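Side-chain contacts in thermophilic dibenzothiophene desulfurization enzyme C (Paenibacillus sp. A11-2, PDB 5XDC), which acts as a flavin-dependent dibenzothiophene monooxygenase, probably using FMNH2 and O2 to oxidise dibenzothiophene to its sulfoxide and then its sulfone: residues Glu75-Ile80 with Gln252-His257; Thr256-Gly261 with Arg383-His388; Ala348-Ile353 with Asp389-Lys394. One frame throughout, in Å; residues are numbered along the deposited sequence.

Contact 1: Glu75-Ile80 with Gln252-His257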
loop_
_atom_site.group_PDB
_atom_site.type_symbol
_atom_site.label_atom_id
_atom_site.label_comp_id
_atom_site.label_asym_id
_atom_site.label_seq_id
_atom_site.Cartn_x
_atom_site.Cartn_y
_atom_site.Cartn_z
ATOM N N GLU B 75 -0.308 29.004 -2.070
ATOM C CA GLU B 75 0.907 28.697 -2.819
ATOM C C GLU B 75 2.139 29.187 -2.071
ATOM O O GLU B 75 3.171 28.501 -2.030
ATOM C CB GLU B 75 0.817 29.308 -4.222
ATOM C CG GLU B 75 2.016 28.986 -5.100
ATOM C CD GLU B 75 1.812 29.325 -6.580
ATOM O OE1 GLU B 75 2.791 29.189 -7.343
ATOM O OE2 GLU B 75 0.693 29.723 -6.985
ATOM N N ALA B 76 2.042 30.374 -1.457
ATOM C CA ALA B 76 3.160 30.918 -0.695
ATOM C C ALA B 76 3.450 30.063 0.535
ATOM O O ALA B 76 4.614 29.850 0.887
ATOM C CB ALA B 76 2.873 32.362 -0.281
ATOM N N ILE B 77 2.402 29.580 1.204
ATOM C CA ILE B 77 2.585 28.694 2.358
ATOM C C ILE B 77 3.360 27.451 1.945
ATOM O O ILE B 77 4.319 27.042 2.611
ATOM C CB ILE B 77 1.222 28.318 2.967
ATOM C CG1 ILE B 77 0.570 29.519 3.666
ATOM C CG2 ILE B 77 1.366 27.170 3.969
ATOM C CD1 ILE B 77 -0.893 29.342 3.975
ATOM N N ALA B 78 2.919 26.801 0.868
ATOM C CA ALA B 78 3.594 25.586 0.409
ATOM C C ALA B 78 5.039 25.871 0.028
ATOM O O ALA B 78 5.941 25.072 0.317
ATOM C CB ALA B 78 2.831 24.966 -0.766
ATOM N N GLU B 79 5.290 27.010 -0.616
ATOM C CA GLU B 79 6.651 27.321 -1.039
ATOM C C GLU B 79 7.555 27.507 0.171
ATOM O O GLU B 79 8.659 26.951 0.234
ATOM C CB GLU B 79 6.646 28.571 -1.919
ATOM C CG GLU B 79 8.024 29.057 -2.341
ATOM C CD GLU B 79 8.785 28.052 -3.186
ATOM O OE1 GLU B 79 10.034 28.041 -3.121
ATOM O OE2 GLU B 79 8.141 27.248 -3.892
ATOM N N ILE B 80 7.097 28.282 1.150
ATOM C CA ILE B 80 7.920 28.496 2.335
ATOM C C ILE B 80 8.096 27.189 3.093
ATOM O O ILE B 80 9.191 26.883 3.572
ATOM C CB ILE B 80 7.313 29.601 3.219
ATOM C CG1 ILE B 80 7.416 30.940 2.480
ATOM C CG2 ILE B 80 8.027 29.683 4.543
ATOM C CD1 ILE B 80 6.726 32.099 3.161
ATOM N N GLN B 252 -7.774 23.831 7.669
ATOM C CA GLN B 252 -7.388 22.474 7.300
ATOM C C GLN B 252 -6.725 22.446 5.928
ATOM O O GLN B 252 -5.846 21.612 5.686
ATOM C CB GLN B 252 -8.620 21.571 7.370
ATOM C CG GLN B 252 -9.098 21.342 8.779
ATOM C CD GLN B 252 -8.251 20.304 9.508
ATOM O OE1 GLN B 252 -7.826 19.323 8.909
ATOM N NE2 GLN B 252 -7.998 20.523 10.793
ATOM N N LEU B 253 -7.076 23.377 5.037
ATOM C CA LEU B 253 -6.366 23.468 3.764
ATOM C C LEU B 253 -5.008 24.152 3.900
ATOM O O LEU B 253 -4.092 23.858 3.118
ATOM C CB LEU B 253 -7.228 24.179 2.713
ATOM C CG LEU B 253 -6.761 24.012 1.270
ATOM C CD1 LEU B 253 -6.835 22.583 0.818
ATOM C CD2 LEU B 253 -7.610 24.871 0.336
ATOM N N ILE B 254 -4.833 25.038 4.895
ATOM C CA ILE B 254 -3.494 25.517 5.233
ATOM C C ILE B 254 -2.597 24.337 5.596
ATOM O O ILE B 254 -1.481 24.208 5.087
ATOM C CB ILE B 254 -3.552 26.549 6.377
ATOM C CG1 ILE B 254 -4.173 27.853 5.880
ATOM C CG2 ILE B 254 -2.171 26.823 6.935
ATOM C CD1 ILE B 254 -4.541 28.832 7.006
ATOM N N PHE B 255 -3.079 23.462 6.485
ATOM C CA PHE B 255 -2.293 22.295 6.871
ATOM C C PHE B 255 -1.956 21.446 5.653
ATOM O O PHE B 255 -0.825 20.955 5.509
ATOM C CB PHE B 255 -3.058 21.459 7.894
ATOM C CG PHE B 255 -3.415 22.192 9.176
ATOM C CD1 PHE B 255 -2.727 23.318 9.564
ATOM C CD2 PHE B 255 -4.432 21.709 9.996
ATOM C CE1 PHE B 255 -3.049 23.977 10.752
ATOM C CE2 PHE B 255 -4.761 22.362 11.182
ATOM C CZ PHE B 255 -4.063 23.499 11.556
ATOM N N THR B 256 -2.938 21.253 4.769
ATOM C CA THR B 256 -2.727 20.470 3.556
ATOM C C THR B 256 -1.553 21.007 2.752
ATOM O O THR B 256 -0.718 20.243 2.257
ATOM C CB THR B 256 -4.002 20.482 2.711
ATOM O OG1 THR B 256 -5.070 19.885 3.439
ATOM C CG2 THR B 256 -3.821 19.702 1.415
ATOM N N HIS B 257 -1.462 22.332 2.618
ATOM C CA HIS B 257 -0.363 22.926 1.874
ATOM C C HIS B 257 0.974 22.850 2.619
ATOM O O HIS B 257 2.030 22.841 1.975
ATOM C CB HIS B 257 -0.737 24.362 1.526
ATOM C CG HIS B 257 -1.696 24.450 0.379
ATOM N ND1 HIS B 257 -3.056 24.288 0.528
ATOM C CD2 HIS B 257 -1.481 24.615 -0.949
ATOM C CE1 HIS B 257 -3.640 24.372 -0.656
ATOM N NE2 HIS B 257 -2.708 24.568 -1.569
#
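His257, the residue that packs against Ala78, holds the carbonyl oxygen of Leu253 twice. Its backbone N makes the ordinary helical bond to Leu253 O at 3.1 Å, and its ring adds a shorter one, ND1 to Leu253 O at 2.8 Å. The second bond is nearly straight (170° at the hydrogen), with the acceptor in the imidazole plane, and the two donors reach the oxygen from opposite faces of the carbonyl plane. ND1 therefore carries a proton, and a turn of its own helix fixes the rotation of the ring. Ala78 CB sits at the edge of that ring, while Ala78 CA makes a CA-H...O contact of 3.5 Å with His257 O. Alanine suits this place because the CA atoms of Ala78 and His257 are just 5.0 Å apart. Beside this pair, Ile77 and Ile254 cross at about a right angle, and Ile77 CD1 rests 4.1 Å from Ile254 CG1. The extended second torsion of Ile77 (chi2 165°) carries CD1 out to that meeting, while its other branch, CG2, lies 4.3 Å from His257 CB. Tyr74 stacks on the histidine ring, and Phe91 of helix 85-104 touches Ile77. The segment axes approach to 9.0 Å and cross at -38°, a close helix-helix packing that seats the N-terminal helical domain on the C-terminal helical bundle of the acyl-CoA dehydrogenase fold.

Contact 2: Thr256-Gly261 with Arg383-His388; sequences THLYLG and RTHTLH. With IND (indole), chain J.
Tyr259 and His385 meet rim to rim: their side chains cross at about a right angle, the ring planes stand at 50°, and neither ring lies over the other. This arrangement brings the phenol oxygen to the imidazole edge, where Tyr259 OH and His385 ND1 share a hydrogen bond of 2.8 Å in which either could be the donor. Thr386 approaches the tyrosine from a different direction. Its CG2 sits 3.8 Å from the centroid of the Tyr259 ring and 7° off the normal, a CH-pi contact over the middle of one face. The methyl can lie there because OG1 takes the position between the backbone N and the carbonyl carbon (chi1 51°); that hydroxyl is hydrogen-bonded to Ala382 O and accepts from Arg383 NH2 at 2.9 Å. A water lies 3.0 Å from Tyr259 OH and gives a weak bond to Thr386 O. Leu258 CD1 covers one face of the His385 ring toward its rim, and His388 CB lies over the opposite face. A phenylalanine in place of Tyr259 would probably keep the methyl contact but leave His385 ND1 without its hydroxyl partner and the imidazole freer to turn. His385 NE2 is bonded to the hydroxyl of Tyr93, a residue that binds FMN in another structure of this protein. The ring is thus held at both nitrogens, and its CD2 comes 3.7 Å from IND C8: the two hydroxyls are likely to set the orientation of a pocket residue beside the ligand.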
loop_
_atom_site.group_PDB
_atom_site.type_symbol
_atom_site.label_atom_id
_atom_site.label_comp_id
_atom_site.label_asym_id
_atom_site.label_seq_id
_atom_site.Cartn_x
_atom_site.Cartn_y
_atom_site.Cartn_z
ATOM N N THR B 256 -2.938 21.253 4.769
ATOM C CA THR B 256 -2.727 20.470 3.556
ATOM C C THR B 256 -1.553 21.007 2.752
ATOM O O THR B 256 -0.718 20.243 2.257
ATOM C CB THR B 256 -4.002 20.482 2.711
ATOM O OG1 THR B 256 -5.070 19.885 3.439
ATOM C CG2 THR B 256 -3.821 19.702 1.415
ATOM N N HIS B 257 -1.462 22.332 2.618
ATOM C CA HIS B 257 -0.363 22.926 1.874
ATOM C C HIS B 257 0.974 22.850 2.619
ATOM O O HIS B 257 2.030 22.841 1.975
ATOM C CB HIS B 257 -0.737 24.362 1.526
ATOM C CG HIS B 257 -1.696 24.450 0.379
ATOM N ND1 HIS B 257 -3.056 24.288 0.528
ATOM C CD2 HIS B 257 -1.481 24.615 -0.949
ATOM C CE1 HIS B 257 -3.640 24.372 -0.656
ATOM N NE2 HIS B 257 -2.708 24.568 -1.569
ATOM N N LEU B 258 0.969 22.791 3.955
ATOM C CA LEU B 258 2.202 22.466 4.665
ATOM C C LEU B 258 2.703 21.096 4.244
ATOM O O LEU B 258 3.895 20.919 3.959
ATOM C CB LEU B 258 1.976 22.482 6.179
ATOM C CG LEU B 258 1.586 23.813 6.828
ATOM C CD1 LEU B 258 1.427 23.621 8.315
ATOM C CD2 LEU B 258 2.638 24.881 6.521
ATOM N N TYR B 259 1.790 20.123 4.167
ATOM C CA TYR B 259 2.182 18.753 3.842
ATOM C C TYR B 259 2.632 18.643 2.394
ATOM O O TYR B 259 3.639 17.983 2.104
ATOM C CB TYR B 259 1.036 17.784 4.145
ATOM C CG TYR B 259 0.468 17.934 5.540
ATOM C CD1 TYR B 259 1.222 18.462 6.583
ATOM C CD2 TYR B 259 -0.823 17.555 5.805
ATOM C CE1 TYR B 259 0.678 18.632 7.831
ATOM C CE2 TYR B 259 -1.375 17.723 7.059
ATOM C CZ TYR B 259 -0.619 18.280 8.063
ATOM O OH TYR B 259 -1.196 18.438 9.298
ATOM N N LEU B 260 1.927 19.299 1.469
ATOM C CA LEU B 260 2.383 19.296 0.076
ATOM C C LEU B 260 3.723 20.009 -0.074
ATOM O O LEU B 260 4.577 19.585 -0.859
ATOM C CB LEU B 260 1.334 19.948 -0.821
ATOM C CG LEU B 260 -0.008 19.231 -0.868
ATOM C CD1 LEU B 260 -1.014 20.075 -1.655
ATOM C CD2 LEU B 260 0.134 17.864 -1.519
ATOM N N GLY B 261 3.939 21.094 0.669
ATOM C CA GLY B 261 5.220 21.772 0.596
ATOM C C GLY B 261 6.366 20.928 1.125
ATOM O O GLY B 261 7.437 20.852 0.509
ATOM N N ARG B 383 5.732 14.112 10.136
ATOM C CA ARG B 383 5.189 13.143 11.087
ATOM C C ARG B 383 4.607 13.846 12.308
ATOM O O ARG B 383 3.598 13.402 12.871
ATOM C CB ARG B 383 6.275 12.142 11.509
ATOM C CG ARG B 383 5.851 11.085 12.531
ATOM C CD ARG B 383 4.847 10.097 11.978
ATOM N NE ARG B 383 3.542 10.711 11.758
ATOM C CZ ARG B 383 2.503 10.097 11.213
ATOM N NH1 ARG B 383 2.577 8.819 10.874
ATOM N NH2 ARG B 383 1.370 10.765 10.999
ATOM N N THR B 384 5.232 14.951 12.731
ATOM C CA THR B 384 4.723 15.722 13.864
ATOM C C THR B 384 3.390 16.387 13.529
ATOM O O THR B 384 2.383 16.169 14.213
ATOM C CB THR B 384 5.767 16.764 14.289
ATOM O OG1 THR B 384 6.967 16.109 14.730
ATOM C CG2 THR B 384 5.268 17.633 15.439
ATOM N N HIS B 385 3.353 17.220 12.488
ATOM C CA HIS B 385 2.158 18.032 12.340
ATOM C C HIS B 385 0.966 17.260 11.787
ATOM O O HIS B 385 -0.176 17.632 12.078
ATOM C CB HIS B 385 2.401 19.254 11.469
ATOM C CG HIS B 385 1.313 20.256 11.640
ATOM N ND1 HIS B 385 0.237 20.318 10.785
ATOM C CD2 HIS B 385 1.045 21.120 12.651
ATOM C CE1 HIS B 385 -0.611 21.235 11.219
ATOM N NE2 HIS B 385 -0.148 21.735 12.352
ATOM N N THR B 386 1.181 16.199 10.997
ATOM C CA THR B 386 0.051 15.436 10.480
ATOM C C THR B 386 -0.808 14.845 11.596
ATOM O O THR B 386 -1.940 14.420 11.334
ATOM C CB THR B 386 0.517 14.290 9.556
ATOM O OG1 THR B 386 1.526 13.507 10.212
ATOM C CG2 THR B 386 1.033 14.796 8.222
ATOM N N LEU B 387 -0.291 14.797 12.832
ATOM C CA LEU B 387 -1.018 14.307 13.990
ATOM C C LEU B 387 -1.911 15.363 14.621
ATOM O O LEU B 387 -2.604 15.058 15.601
ATOM C CB LEU B 387 -0.030 13.797 15.039
ATOM C CG LEU B 387 0.917 12.705 14.538
ATOM C CD1 LEU B 387 2.010 12.438 15.554
ATOM C CD2 LEU B 387 0.154 11.428 14.244
ATOM N N HIS B 388 -1.911 16.588 14.085
ATOM C CA HIS B 388 -2.725 17.664 14.649
ATOM C C HIS B 388 -4.135 17.186 14.972
ATOM O O HIS B 388 -4.665 17.445 16.062
ATOM C CB HIS B 388 -2.754 18.836 13.664
ATOM C CG HIS B 388 -3.646 19.957 14.083
ATOM N ND1 HIS B 388 -5.003 19.959 13.837
ATOM C CD2 HIS B 388 -3.371 21.119 14.720
ATOM C CE1 HIS B 388 -5.527 21.078 14.309
ATOM N NE2 HIS B 388 -4.557 21.801 14.841
HETATM N N1 IND J . 3.253 21.078 15.850
HETATM C C2 IND J . 3.156 22.394 16.010
HETATM C C3 IND J . 1.945 22.539 16.394
HETATM C C4 IND J . -0.138 21.258 16.888
HETATM C C5 IND J . -0.618 19.945 16.893
HETATM C C6 IND J . 0.221 18.872 16.528
HETATM C C7 IND J . 1.541 19.116 16.158
HETATM C C8 IND J . 2.026 20.409 16.153
HETATM C C9 IND J . 1.162 21.498 16.521
HETATM O O HOH W 1 -3.373 17.181 10.845
#

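Contact 3: Ala348-Ile353 with Asp389-Lys394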
loop_
_atom_site.group_PDB
_atom_site.type_symbol
_atom_site.label_atom_id
_atom_site.label_comp_id
_atom_site.label_asym_id
_atom_site.label_seq_id
_atom_site.Cartn_x
_atom_site.Cartn_y
_atom_site.Cartn_z
ATOM N N ALA B 348 -2.704 14.303 0.870
ATOM C CA ALA B 348 -1.432 14.950 1.186
ATOM C C ALA B 348 -0.755 14.316 2.392
ATOM O O ALA B 348 0.477 14.187 2.410
ATOM C CB ALA B 348 -1.646 16.432 1.439
ATOM N N THR B 349 -1.542 13.895 3.388
ATOM C CA THR B 349 -0.999 13.254 4.583
ATOM C C THR B 349 -0.341 11.929 4.224
ATOM O O THR B 349 0.822 11.691 4.560
ATOM C CB THR B 349 -2.106 13.032 5.619
ATOM O OG1 THR B 349 -2.601 14.296 6.096
ATOM C CG2 THR B 349 -1.592 12.218 6.818
ATOM N N ARG B 350 -1.076 11.052 3.543
ATOM C CA ARG B 350 -0.504 9.762 3.163
ATOM C C ARG B 350 0.734 9.957 2.310
ATOM O O ARG B 350 1.752 9.273 2.505
ATOM C CB ARG B 350 -1.535 8.922 2.406
ATOM C CG ARG B 350 -2.800 8.595 3.200
ATOM C CD ARG B 350 -2.478 7.941 4.529
ATOM N NE ARG B 350 -3.643 7.310 5.147
ATOM C CZ ARG B 350 -3.726 7.022 6.442
ATOM N NH1 ARG B 350 -2.717 7.320 7.252
ATOM N NH2 ARG B 350 -4.815 6.434 6.927
ATOM N N LEU B 351 0.679 10.913 1.380
ATOM C CA LEU B 351 1.798 11.129 0.472
ATOM C C LEU B 351 3.048 11.559 1.231
ATOM O O LEU B 351 4.124 10.975 1.061
ATOM C CB LEU B 351 1.428 12.177 -0.589
ATOM C CG LEU B 351 2.600 12.567 -1.485
ATOM C CD1 LEU B 351 3.126 11.345 -2.216
ATOM C CD2 LEU B 351 2.184 13.675 -2.457
ATOM N N VAL B 352 2.932 12.583 2.076
ATOM C CA VAL B 352 4.138 13.128 2.688
ATOM C C VAL B 352 4.737 12.131 3.670
ATOM O O VAL B 352 5.960 12.020 3.777
ATOM C CB VAL B 352 3.871 14.500 3.342
ATOM C CG1 VAL B 352 3.032 14.397 4.606
ATOM C CG2 VAL B 352 5.202 15.187 3.645
ATOM N N ILE B 353 3.896 11.372 4.382
ATOM C CA ILE B 353 4.420 10.427 5.366
ATOM C C ILE B 353 5.140 9.269 4.668
ATOM O O ILE B 353 6.202 8.825 5.122
ATOM C CB ILE B 353 3.287 9.937 6.291
ATOM C CG1 ILE B 353 2.765 11.078 7.185
ATOM C CG2 ILE B 353 3.733 8.757 7.163
ATOM C CD1 ILE B 353 3.810 11.722 8.092
ATOM N N ASP B 389 -4.770 16.512 14.020
ATOM C CA ASP B 389 -6.037 15.850 14.244
ATOM C C ASP B 389 -6.022 14.584 13.402
ATOM O O ASP B 389 -5.341 14.538 12.372
ATOM C CB ASP B 389 -7.239 16.749 13.900
ATOM C CG ASP B 389 -7.169 17.326 12.507
ATOM O OD1 ASP B 389 -6.533 18.395 12.313
ATOM O OD2 ASP B 389 -7.756 16.700 11.614
ATOM N N PRO B 390 -6.697 13.533 13.843
ATOM C CA PRO B 390 -6.454 12.204 13.256
ATOM C C PRO B 390 -7.009 12.089 11.842
ATOM O O PRO B 390 -8.194 12.313 11.595
ATOM C CB PRO B 390 -7.152 11.241 14.222
ATOM C CG PRO B 390 -8.029 12.073 15.071
ATOM C CD PRO B 390 -7.511 13.479 15.060
ATOM N N VAL B 391 -6.133 11.691 10.920
ATOM C CA VAL B 391 -6.562 11.537 9.536
ATOM C C VAL B 391 -7.631 10.456 9.429
ATOM O O VAL B 391 -8.479 10.500 8.536
ATOM C CB VAL B 391 -5.349 11.260 8.637
ATOM C CG1 VAL B 391 -4.796 9.847 8.868
ATOM C CG2 VAL B 391 -5.705 11.495 7.198
ATOM N N ALA B 392 -7.652 9.498 10.363
ATOM C CA ALA B 392 -8.702 8.486 10.326
ATOM C C ALA B 392 -10.096 9.110 10.394
ATOM O O ALA B 392 -11.037 8.585 9.786
ATOM C CB ALA B 392 -8.530 7.489 11.470
ATOM N N TYR B 393 -10.265 10.202 11.145
ATOM C CA TYR B 393 -11.590 10.816 11.210
ATOM C C TYR B 393 -11.870 11.745 10.034
ATOM O O TYR B 393 -13.044 11.921 9.672
ATOM C CB TYR B 393 -11.792 11.506 12.568
ATOM C CG TYR B 393 -12.114 10.434 13.575
ATOM C CD1 TYR B 393 -13.402 9.914 13.667
ATOM C CD2 TYR B 393 -11.122 9.858 14.338
ATOM C CE1 TYR B 393 -13.700 8.876 14.525
ATOM C CE2 TYR B 393 -11.403 8.824 15.207
ATOM C CZ TYR B 393 -12.698 8.335 15.298
ATOM O OH TYR B 393 -12.997 7.297 16.156
ATOM N N LYS B 394 -10.843 12.292 9.385
ATOM C CA LYS B 394 -11.069 12.950 8.101
ATOM C C LYS B 394 -11.563 11.941 7.076
ATOM O O LYS B 394 -12.484 12.229 6.299
ATOM C CB LYS B 394 -9.795 13.639 7.617
ATOM C CG LYS B 394 -9.426 14.876 8.425
ATOM C CD LYS B 394 -10.345 16.072 8.099
ATOM C CE LYS B 394 -10.417 17.048 9.274
ATOM N NZ LYS B 394 -11.210 16.476 10.392
#
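Val391 is the buried centre of this small contact and sends its two methyls to different partners. On the inner, buried side CG2 meets Thr349 CG2 tip to tip at 4.2 Å, an apolar meeting between two beta-branched residues. Threonine fits here because its two branches divide the work: CG2 faces the valine, while OG1 turns back to hydrogen-bond Lys345 O in its own helix. On the other side CG1 lies over one face of the Arg350 guanidinium, 3.6 Å from NH1. Val391 can serve both partners because, with CG2 trans to the N, the other methyl, CG1, is left flanked by both backbone neighbours (chi1 72°). The Arg350 side is the partly exposed one, toward solvent. The arginine chain bends at its second torsion (chi2 -54°) to bring the flat group across the methyl, and its charge is answered elsewhere, by Glu361 of the second subunit. The whole contact buries only 133 Å². Pro390 holds the N-cap position of helix 391-404, and its carbonyl oxygen accepts from Tyr393 N at 3.0 Å, so Val391 stands in the first turn. Asp389, just before Pro390, forms a salt bridge with Lys345. The contact thus places the start of helix 391-404 against helix 331-363, whose Thr349 also touches Tyr259 of helix 247-276 and whose Ile353 packs on Ala382 of helix 376-385.

Contact 2 lies between the other two, its centre about 9 Å from that of contact 1 and about 8 Å from that of contact 3, while the centres of contacts 1 and 3 are about 15 Å apart. Helix 247-276 serves both contacts 1 and 2: Phe255 CD1 comes 3.4 Å from His385 CE1, carrying packing from one to the other. Contact 3 reaches contact 1 through Gln252 NE2 and Asp389 OD1, a probable hydrogen bond of 3.0 Å. Only contact 2 lines the indole pocket, with Thr384, His385 and His388; the Ile254 and Thr349 side chains stand about 11 and 12 Å from the ligand. Contacts 2 and 3 both touch the second subunit.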